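Side-chain contacts in HIAXHD3 (Humicola insolens, PDB 3ZXK), which removes arabinofuranosyl side chains, probably from xylan, as a family 43 glycoside hydrolase whose active site was engineered to add endo-xylanase activity: residues 379-384 and 508-513; 458-463 and 487-492. All coordinates share one frame; numbering follows the deposited sequence.

Interaction 1: 379-384 and 508-513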
ATOM      1  N   PRO A 379      -7.429  -5.553 -13.594  1.00  7.14           N
ATOM      2  CA  PRO A 379      -6.151  -5.871 -14.261  1.00  7.33           C
ATOM      3  C   PRO A 379      -5.604  -4.800 -15.218  1.00  7.06           C
ATOM      4  O   PRO A 379      -4.412  -4.851 -15.534  1.00  7.23           O
ATOM      5  CB  PRO A 379      -6.482  -7.157 -15.036  1.00  7.86           C
ATOM      6  CG  PRO A 379      -7.956  -7.032 -15.323  1.00  8.42           C
ATOM      7  CD  PRO A 379      -8.551  -6.378 -14.098  1.00  8.36           C
ATOM      8  N   LYS A 380      -6.460  -3.874 -15.675  1.00  7.38           N
ATOM      9  CA  LYS A 380      -6.043  -2.804 -16.599  1.00  6.74           C
ATOM     10  C   LYS A 380      -6.764  -1.519 -16.268  1.00  6.49           C
ATOM     11  O   LYS A 380      -7.966  -1.529 -16.039  1.00  7.27           O
ATOM     12  CB  LYS A 380      -6.339  -3.164 -18.066  1.00  8.34           C
ATOM     13  CG  LYS A 380      -5.869  -4.536 -18.491  1.00  9.53           C
ATOM     14  CD  LYS A 380      -6.102  -4.726 -19.990  1.00 12.53           C
ATOM     15  CE  LYS A 380      -5.650  -6.101 -20.458  1.00 17.69           C
ATOM     16  NZ  LYS A 380      -5.933  -6.328 -21.915  1.00 19.06           N
ATOM     17  N   ALA A 381      -6.031  -0.413 -16.266  1.00  5.91           N
ATOM     18  CA  ALA A 381      -6.618   0.891 -15.954  1.00  6.60           C
ATOM     19  C   ALA A 381      -5.898   2.009 -16.660  1.00  6.62           C
ATOM     20  O   ALA A 381      -4.686   1.921 -16.925  1.00  6.53           O
ATOM     21  CB  ALA A 381      -6.612   1.164 -14.449  1.00  7.13           C
ATOM     22  N   SER A 382      -6.657   3.065 -16.920  1.00  6.75           N
ATOM     23  CA  SER A 382      -6.119   4.257 -17.528  1.00  7.44           C
ATOM     24  C   SER A 382      -6.080   5.329 -16.455  1.00  6.63           C
ATOM     25  O   SER A 382      -7.055   5.496 -15.742  1.00  8.11           O
ATOM     26  CB  SER A 382      -7.045   4.696 -18.664  1.00  9.49           C
ATOM     27  OG  SER A 382      -6.487   5.781 -19.341  1.00 12.72           O
ATOM     28  N   GLY A 383      -4.940   6.012 -16.287  1.00  5.59           N
ATOM     29  CA  GLY A 383      -4.878   7.138 -15.343  1.00  5.72           C
ATOM     30  C   GLY A 383      -4.669   8.421 -16.126  1.00  6.45           C
ATOM     31  O   GLY A 383      -3.742   8.523 -16.943  1.00  6.62           O
ATOM     32  N   ILE A 384      -5.535   9.402 -15.906  1.00  6.76           N
ATOM     33  CA  ILE A 384      -5.494  10.661 -16.644  1.00  7.56           C
ATOM     34  C   ILE A 384      -5.294  11.845 -15.696  1.00  6.95           C
ATOM     35  O   ILE A 384      -6.083  12.056 -14.772  1.00  7.41           O
ATOM     36  CB  ILE A 384      -6.774  10.857 -17.459  1.00  8.81           C
ATOM     37  CG1 ILE A 384      -6.999   9.642 -18.368  1.00 10.07           C
ATOM     38  CG2 ILE A 384      -6.739  12.170 -18.263  1.00 10.10           C
ATOM     39  CD1 ILE A 384      -8.244   9.762 -19.204  1.00 14.18           C
ATOM     40  N   TYR A 508       3.594  -1.234  -9.534  1.00  5.32           N
ATOM     41  CA  TYR A 508       3.594  -0.043 -10.353  1.00  4.86           C
ATOM     42  C   TYR A 508       2.532   0.932  -9.904  1.00  5.13           C
ATOM     43  O   TYR A 508       1.388   0.520  -9.584  1.00  6.43           O
ATOM     44  CB  TYR A 508       3.335  -0.396 -11.813  1.00  5.04           C
ATOM     45  CG  TYR A 508       4.613  -0.683 -12.565  1.00  4.97           C
ATOM     46  CD1 TYR A 508       5.377   0.355 -13.103  1.00  5.33           C
ATOM     47  CD2 TYR A 508       5.086  -1.985 -12.709  1.00  5.16           C
ATOM     48  CE1 TYR A 508       6.544   0.098 -13.811  1.00  4.80           C
ATOM     49  CE2 TYR A 508       6.282  -2.260 -13.406  1.00  5.42           C
ATOM     50  CZ  TYR A 508       7.020  -1.199 -13.945  1.00  5.32           C
ATOM     51  OH  TYR A 508       8.175  -1.415 -14.645  1.00  6.84           O
ATOM     52  N   ARG A 509       2.877   2.217  -9.940  1.00  4.60           N
ATOM     53  CA  ARG A 509       1.905   3.274  -9.582  1.00  4.87           C
ATOM     54  C   ARG A 509       1.740   4.305 -10.692  1.00  4.36           C
ATOM     55  O   ARG A 509       2.596   4.420 -11.583  1.00  5.13           O
ATOM     56  CB  ARG A 509       2.335   3.991  -8.281  1.00  4.82           C
ATOM     57  CG  ARG A 509       2.236   3.073  -7.089  1.00  5.76           C
ATOM     58  CD  ARG A 509       2.505   3.842  -5.832  1.00  6.03           C
ATOM     59  NE  ARG A 509       2.179   3.006  -4.680  1.00  6.34           N
ATOM     60  CZ  ARG A 509       1.898   3.483  -3.470  1.00  6.37           C
ATOM     61  NH1 ARG A 509       1.903   4.801  -3.258  1.00  8.09           N
ATOM     62  NH2 ARG A 509       1.611   2.660  -2.488  1.00  5.74           N
ATOM     63  N   PHE A 510       0.631   5.046 -10.617  1.00  4.21           N
ATOM     64  CA  PHE A 510       0.438   6.274 -11.393  1.00  3.99           C
ATOM     65  C   PHE A 510       0.976   7.442 -10.556  1.00  4.22           C
ATOM     66  O   PHE A 510       0.767   7.490  -9.336  1.00  5.15           O
ATOM     67  CB  PHE A 510      -1.050   6.586 -11.650  1.00  4.56           C
ATOM     68  CG  PHE A 510      -1.760   5.624 -12.569  1.00  5.68           C
ATOM     69  CD1 PHE A 510      -1.225   5.243 -13.805  1.00  6.36           C
ATOM     70  CD2 PHE A 510      -3.024   5.187 -12.229  1.00  6.39           C
ATOM     71  CE1 PHE A 510      -1.938   4.392 -14.649  1.00  7.03           C
ATOM     72  CE2 PHE A 510      -3.748   4.337 -13.067  1.00  6.57           C
ATOM     73  CZ  PHE A 510      -3.195   3.941 -14.273  1.00  6.83           C
ATOM     74  N   GLY A 511       1.677   8.372 -11.183  1.00  3.94           N
ATOM     75  CA  GLY A 511       2.147   9.528 -10.454  1.00  3.86           C
ATOM     76  C   GLY A 511       2.253  10.784 -11.268  1.00  3.54           C
ATOM     77  O   GLY A 511       2.236  10.753 -12.495  1.00  3.46           O
ATOM     78  N   VAL A 512       2.352  11.905 -10.556  1.00  4.08           N
ATOM     79  CA  VAL A 512       2.596  13.203 -11.177  1.00  3.95           C
ATOM     80  C   VAL A 512       3.829  13.809 -10.504  1.00  3.84           C
ATOM     81  O   VAL A 512       3.991  13.704  -9.278  1.00  3.59           O
ATOM     82  CB  VAL A 512       1.358  14.133 -11.113  1.00  4.38           C
ATOM     83  CG1 VAL A 512       0.802  14.297  -9.703  1.00  4.67           C
ATOM     84  CG2 VAL A 512       1.663  15.465 -11.798  1.00  4.44           C
ATOM     85  N   PHE A 513       4.717  14.377 -11.310  1.00  3.83           N
ATOM     86  CA  PHE A 513       5.989  14.927 -10.819  1.00  3.68           C
ATOM     87  C   PHE A 513       6.239  16.307 -11.397  1.00  3.86           C
ATOM     88  O   PHE A 513       5.659  16.690 -12.420  1.00  3.54           O
ATOM     89  CB  PHE A 513       7.149  13.997 -11.183  1.00  4.31           C
ATOM     90  CG  PHE A 513       7.421  13.896 -12.681  1.00  3.80           C
ATOM     91  CD1 PHE A 513       6.726  12.967 -13.465  1.00  4.06           C
ATOM     92  CD2 PHE A 513       8.335  14.750 -13.307  1.00  4.10           C
ATOM     93  CE1 PHE A 513       6.968  12.875 -14.829  1.00  4.77           C
ATOM     94  CE2 PHE A 513       8.593  14.639 -14.661  1.00  4.26           C
ATOM     95  CZ  PHE A 513       7.885  13.725 -15.425  1.00  4.52           C
TER
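F510 reaches across the core of the concanavalin A-like beta sandwich to lie against G383 on the facing sheet. The two strands belong to different sheets; their axes pass 8.3 Å apart and run nearly in the same direction, 12° from parallel. The CB of F510 starts toward the other strand, and chi1 of -68° sets CG opposite the carbonyl carbon, directing the ring across the gap, where one face rests on the G383 backbone. Going outward along the ring, CD2 comes to 4.1 Å from G383 CA and CE2 to 3.8 Å from the same atom, while CE1 stands as far from G383 N. This is a CH-pi contact: G383 CA sits 3.9 Å from the ring centroid, only 16° off the normal. G383, with no side chain, lets the ring lie directly on its CA. I461 of strand 457-464, next to 380-388, and F529 and M531 of strand 523-533 also pack on the ring. At the tip, CZ has G383 N at 3.4 Å, and A381 O meets the same atom edge-on, in the ring plane, at 3.7 Å.

Interaction 2: 458-463 and 487-492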
ATOM      1  N   TRP A 458      -3.763  17.328 -20.963  1.00  7.21           N
ATOM      2  CA  TRP A 458      -4.213  16.093 -20.365  1.00  7.26           C
ATOM      3  C   TRP A 458      -3.237  15.029 -20.726  1.00  7.12           C
ATOM      4  O   TRP A 458      -2.868  14.868 -21.905  1.00  8.18           O
ATOM      5  CB  TRP A 458      -5.583  15.709 -20.888  1.00  9.27           C
ATOM      6  CG  TRP A 458      -6.659  16.741 -20.634  1.00 10.97           C
ATOM      7  CD1 TRP A 458      -6.691  18.085 -21.038  1.00 11.79           C
ATOM      8  CD2 TRP A 458      -7.963  16.507 -19.987  1.00 12.40           C
ATOM      9  NE1 TRP A 458      -7.873  18.680 -20.641  1.00 13.64           N
ATOM     10  CE2 TRP A 458      -8.674  17.789 -20.008  1.00 14.00           C
ATOM     11  CE3 TRP A 458      -8.571  15.407 -19.382  1.00 14.46           C
ATOM     12  CZ2 TRP A 458      -9.947  17.936 -19.462  1.00 14.83           C
ATOM     13  CZ3 TRP A 458      -9.846  15.570 -18.830  1.00 15.94           C
ATOM     14  CH2 TRP A 458     -10.516  16.809 -18.869  1.00 16.11           C
ATOM     15  N   LEU A 459      -2.796  14.311 -19.712  1.00  6.82           N
ATOM     16  CA  LEU A 459      -1.783  13.288 -19.856  1.00  6.31           C
ATOM     17  C   LEU A 459      -2.346  11.951 -19.391  1.00  6.75           C
ATOM     18  O   LEU A 459      -2.787  11.822 -18.234  1.00  7.41           O
ATOM     19  CB  LEU A 459      -0.531  13.659 -19.052  1.00  5.53           C
ATOM     20  CG  LEU A 459       0.179  14.939 -19.512  1.00  5.48           C
ATOM     21  CD1 LEU A 459       1.344  15.262 -18.571  1.00  6.02           C
ATOM     22  CD2 LEU A 459       0.638  14.834 -20.984  1.00  6.38           C
ATOM     23  N   ARG A 460      -2.251  10.957 -20.258  1.00  6.30           N
ATOM     24  CA  ARG A 460      -2.900   9.675 -20.049  1.00  6.13           C
ATOM     25  C   ARG A 460      -1.952   8.493 -20.091  1.00  5.73           C
ATOM     26  O   ARG A 460      -1.152   8.369 -21.011  1.00  6.88           O
ATOM     27  CB  ARG A 460      -4.002   9.510 -21.114  1.00  6.85           C
ATOM     28  CG  ARG A 460      -4.713   8.153 -21.168  1.00  7.03           C
ATOM     29  CD  ARG A 460      -5.918   8.177 -22.101  1.00  9.29           C
ATOM     30  NE  ARG A 460      -6.025   6.880 -22.763  1.00 10.95           N
ATOM     31  CZ  ARG A 460      -6.643   6.676 -23.923  1.00 15.15           C
ATOM     32  NH1 ARG A 460      -7.278   7.673 -24.521  1.00 19.21           N
ATOM     33  NH2 ARG A 460      -6.656   5.461 -24.456  1.00 20.05           N
ATOM     34  N   ILE A 461      -2.081   7.617 -19.100  1.00  5.37           N
ATOM     35  CA  ILE A 461      -1.257   6.405 -18.995  1.00  5.26           C
ATOM     36  C   ILE A 461      -2.196   5.197 -19.033  1.00  5.51           C
ATOM     37  O   ILE A 461      -3.041   5.031 -18.135  1.00  6.28           O
ATOM     38  CB  ILE A 461      -0.445   6.366 -17.677  1.00  5.37           C
ATOM     39  CG1 ILE A 461       0.516   7.562 -17.527  1.00  5.98           C
ATOM     40  CG2 ILE A 461       0.353   5.070 -17.555  1.00  6.14           C
ATOM     41  CD1 ILE A 461       1.182   7.639 -16.167  1.00  6.33           C
ATOM     42  N   ASP A 462      -2.055   4.336 -20.032  1.00  6.29           N
ATOM     43  CA  ASP A 462      -2.906   3.113 -20.095  1.00  7.03           C
ATOM     44  C   ASP A 462      -2.016   1.954 -19.664  1.00  6.89           C
ATOM     45  O   ASP A 462      -1.153   1.510 -20.427  1.00  7.39           O
ATOM     46  CB  ASP A 462      -3.443   2.841 -21.519  1.00  8.01           C
ATOM     47  CG  ASP A 462      -4.574   3.768 -21.933  1.00  9.72           C
ATOM     48  OD1 ASP A 462      -4.803   4.782 -21.236  1.00 10.38           O
ATOM     49  OD2 ASP A 462      -5.217   3.488 -22.990  1.00 13.83           O
ATOM     50  N   ALA A 463      -2.234   1.464 -18.445  1.00  7.17           N
ATOM     51  CA  ALA A 463      -1.396   0.425 -17.866  1.00  6.89           C
ATOM     52  C   ALA A 463      -2.047  -0.941 -17.836  1.00  7.41           C
ATOM     53  O   ALA A 463      -3.181  -1.100 -17.436  1.00  8.57           O
ATOM     54  CB  ALA A 463      -1.023   0.799 -16.444  1.00  7.73           C
ATOM     55  N   ARG A 487     -10.783  15.671 -25.492  1.00 20.82           N
ATOM     56  CA  ARG A 487     -11.693  15.203 -26.529  1.00 21.76           C
ATOM     57  C   ARG A 487     -11.004  14.209 -27.477  1.00 21.76           C
ATOM     58  O   ARG A 487     -11.619  13.249 -27.943  1.00 21.60           O
ATOM     59  CB  ARG A 487     -12.291  16.393 -27.304  1.00 24.01           C
ATOM     60  CG  ARG A 487     -13.489  16.022 -28.172  1.00 29.69           C
ATOM     61  CD  ARG A 487     -14.501  15.159 -27.419  1.00 34.57           C
ATOM     62  NE  ARG A 487     -15.314  14.314 -28.305  1.00 39.95           N
ATOM     63  CZ  ARG A 487     -14.993  13.079 -28.692  1.00 41.31           C
ATOM     64  NH1 ARG A 487     -13.864  12.514 -28.288  1.00 39.62           N
ATOM     65  NH2 ARG A 487     -15.809  12.399 -29.494  1.00 44.86           N
ATOM     66  N   THR A 488      -9.727  14.451 -27.747  1.00 19.36           N
ATOM     67  CA  THR A 488      -8.931  13.591 -28.608  1.00 18.14           C
ATOM     68  C   THR A 488      -7.624  13.333 -27.883  1.00 16.58           C
ATOM     69  O   THR A 488      -7.040  14.260 -27.324  1.00 15.65           O
ATOM     70  CB  THR A 488      -8.615  14.298 -29.941  1.00 20.55           C
ATOM     71  OG1 THR A 488      -9.837  14.528 -30.648  1.00 24.47           O
ATOM     72  CG2 THR A 488      -7.675  13.466 -30.828  1.00 21.18           C
ATOM     73  N   TYR A 489      -7.191  12.076 -27.883  1.00 13.72           N
ATOM     74  CA  TYR A 489      -5.889  11.688 -27.368  1.00 12.32           C
ATOM     75  C   TYR A 489      -5.009  11.197 -28.504  1.00 12.18           C
ATOM     76  O   TYR A 489      -5.468  10.500 -29.409  1.00 12.32           O
ATOM     77  CB  TYR A 489      -6.008  10.603 -26.286  1.00 12.61           C
ATOM     78  CG  TYR A 489      -6.454  11.173 -24.972  1.00 12.85           C
ATOM     79  CD1 TYR A 489      -5.523  11.671 -24.049  1.00 11.45           C
ATOM     80  CD2 TYR A 489      -7.813  11.241 -24.662  1.00 13.48           C
ATOM     81  CE1 TYR A 489      -5.947  12.215 -22.840  1.00 11.00           C
ATOM     82  CE2 TYR A 489      -8.249  11.776 -23.463  1.00 13.04           C
ATOM     83  CZ  TYR A 489      -7.314  12.270 -22.564  1.00 11.71           C
ATOM     84  OH  TYR A 489      -7.737  12.819 -21.377  1.00 14.01           O
ATOM     85  N   THR A 490      -3.737  11.570 -28.423  1.00 10.03           N
ATOM     86  CA  THR A 490      -2.723  11.157 -29.370  1.00  9.72           C
ATOM     87  C   THR A 490      -1.700  10.313 -28.646  1.00  8.07           C
ATOM     88  O   THR A 490      -1.166  10.721 -27.623  1.00  7.20           O
ATOM     89  CB  THR A 490      -2.068  12.389 -29.994  1.00 10.49           C
ATOM     90  OG1 THR A 490      -3.087  13.164 -30.633  1.00 12.84           O
ATOM     91  CG2 THR A 490      -0.996  12.002 -31.001  1.00 11.22           C
ATOM     92  N   ARG A 491      -1.468   9.120 -29.179  1.00  8.35           N
ATOM     93  CA  ARG A 491      -0.428   8.212 -28.701  1.00  8.08           C
ATOM     94  C   ARG A 491       0.974   8.802 -28.921  1.00  7.94           C
ATOM     95  O   ARG A 491       1.262   9.358 -29.982  1.00  9.23           O
ATOM     96  CB  ARG A 491      -0.599   6.879 -29.436  1.00  9.42           C
ATOM     97  CG  ARG A 491       0.530   5.891 -29.277  1.00  9.73           C
ATOM     98  CD  ARG A 491       0.556   5.199 -27.921  1.00 10.49           C
ATOM     99  NE  ARG A 491       1.753   4.367 -27.884  1.00 12.50           N
ATOM    100  CZ  ARG A 491       1.848   3.151 -28.424  1.00 12.64           C
ATOM    101  NH1 ARG A 491       0.784   2.579 -29.004  1.00 14.71           N
ATOM    102  NH2 ARG A 491       3.008   2.507 -28.372  1.00 14.07           N
ATOM    103  N   LEU A 492       1.853   8.655 -27.927  1.00  7.48           N
ATOM    104  CA  LEU A 492       3.229   9.137 -28.058  1.00  7.86           C
ATOM    105  C   LEU A 492       4.216   8.126 -27.497  1.00  8.12           C
ATOM    106  O   LEU A 492       4.113   7.713 -26.352  1.00  8.33           O
ATOM    107  CB  LEU A 492       3.425  10.489 -27.366  1.00  7.85           C
ATOM    108  CG  LEU A 492       4.789  11.185 -27.536  1.00  7.57           C
ATOM    109  CD1 LEU A 492       5.026  11.573 -29.007  1.00  8.11           C
ATOM    110  CD2 LEU A 492       4.837  12.422 -26.644  1.00  8.23           C
TER
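Y489 lays its ring against the stem of R460 and ends with its hydroxyl beside W458, and that is where the contact is closely packed. R460 CD stands over the centre of the ring, 4.0 Å from the centroid and 11° off the normal, a CH-pi contact; nearer the backbone, R460 CB touches Y489 CE1 at 3.8 Å. Two residues earlier on the same strand, W458 CB packs 4.0 Å from Y489 CE1, and the hydroxyl OH comes to 3.4 Å from W458 CE3. I384 of strand 380-388 also touches Y489.

The guanidinium end is close too, but not stacked. CG of R460 is anti to the backbone N (chi1 174°), and the chain then bends at chi3, carrying the guanidinium past the ring instead of flat onto it. Its plane is turned 69° from the ring, and NH1 passes Y489 CD2 at 3.6 Å; any cation-pi attraction is long and at most weak. What holds the group is D462, on the same strand: NE bonds to D462 OD1 at 2.9 Å and NH2 to D462 OD2 at 2.8 Å, both nearly straight and on the syn sides of the carboxylate, a side-on, two-nitrogen salt bridge. OD1 is also bonded by S382 OG, and R460 makes a cation-pi contact with Y480. The cluster has a solvent side as well, for W458, R460 and Y489 all remain partly exposed.

With an alanine here in place of R460, D462 would probably lose its two-nitrogen partner, keeping the S382 OG bond to OD1, and Y489 would lose CD over its ring centre and NH1 beside CD2. In fold terms, the loop joining the antiparallel strands 476-482 and 490-497 folds a tyrosine back over the outer face of a beta-sandwich sheet.

From the N terminus, the chain first builds the family 43 region, then lays strands 344-346 and 354-357 in the seven-stranded sheet before reaching 379-384 in the same sheet. It crosses to the opposite sheet for the strands between 396 and 448, and returns through the short helix 451-455 to 458-463. Interaction 2 closes a short loop from there, over strand 476-482 to 487-492. Only after that does strand 509-516 enter the opposite sheet, so the long loop of interaction 1 encloses the short one entirely. Interaction 1 ties the two sheets through the core; interaction 2 lies outside one of them. Neighbouring antiparallel strands 380-388 and 457-464 join the two, with a probable hydrogen bond from G383 N to I461 O (2.8 Å).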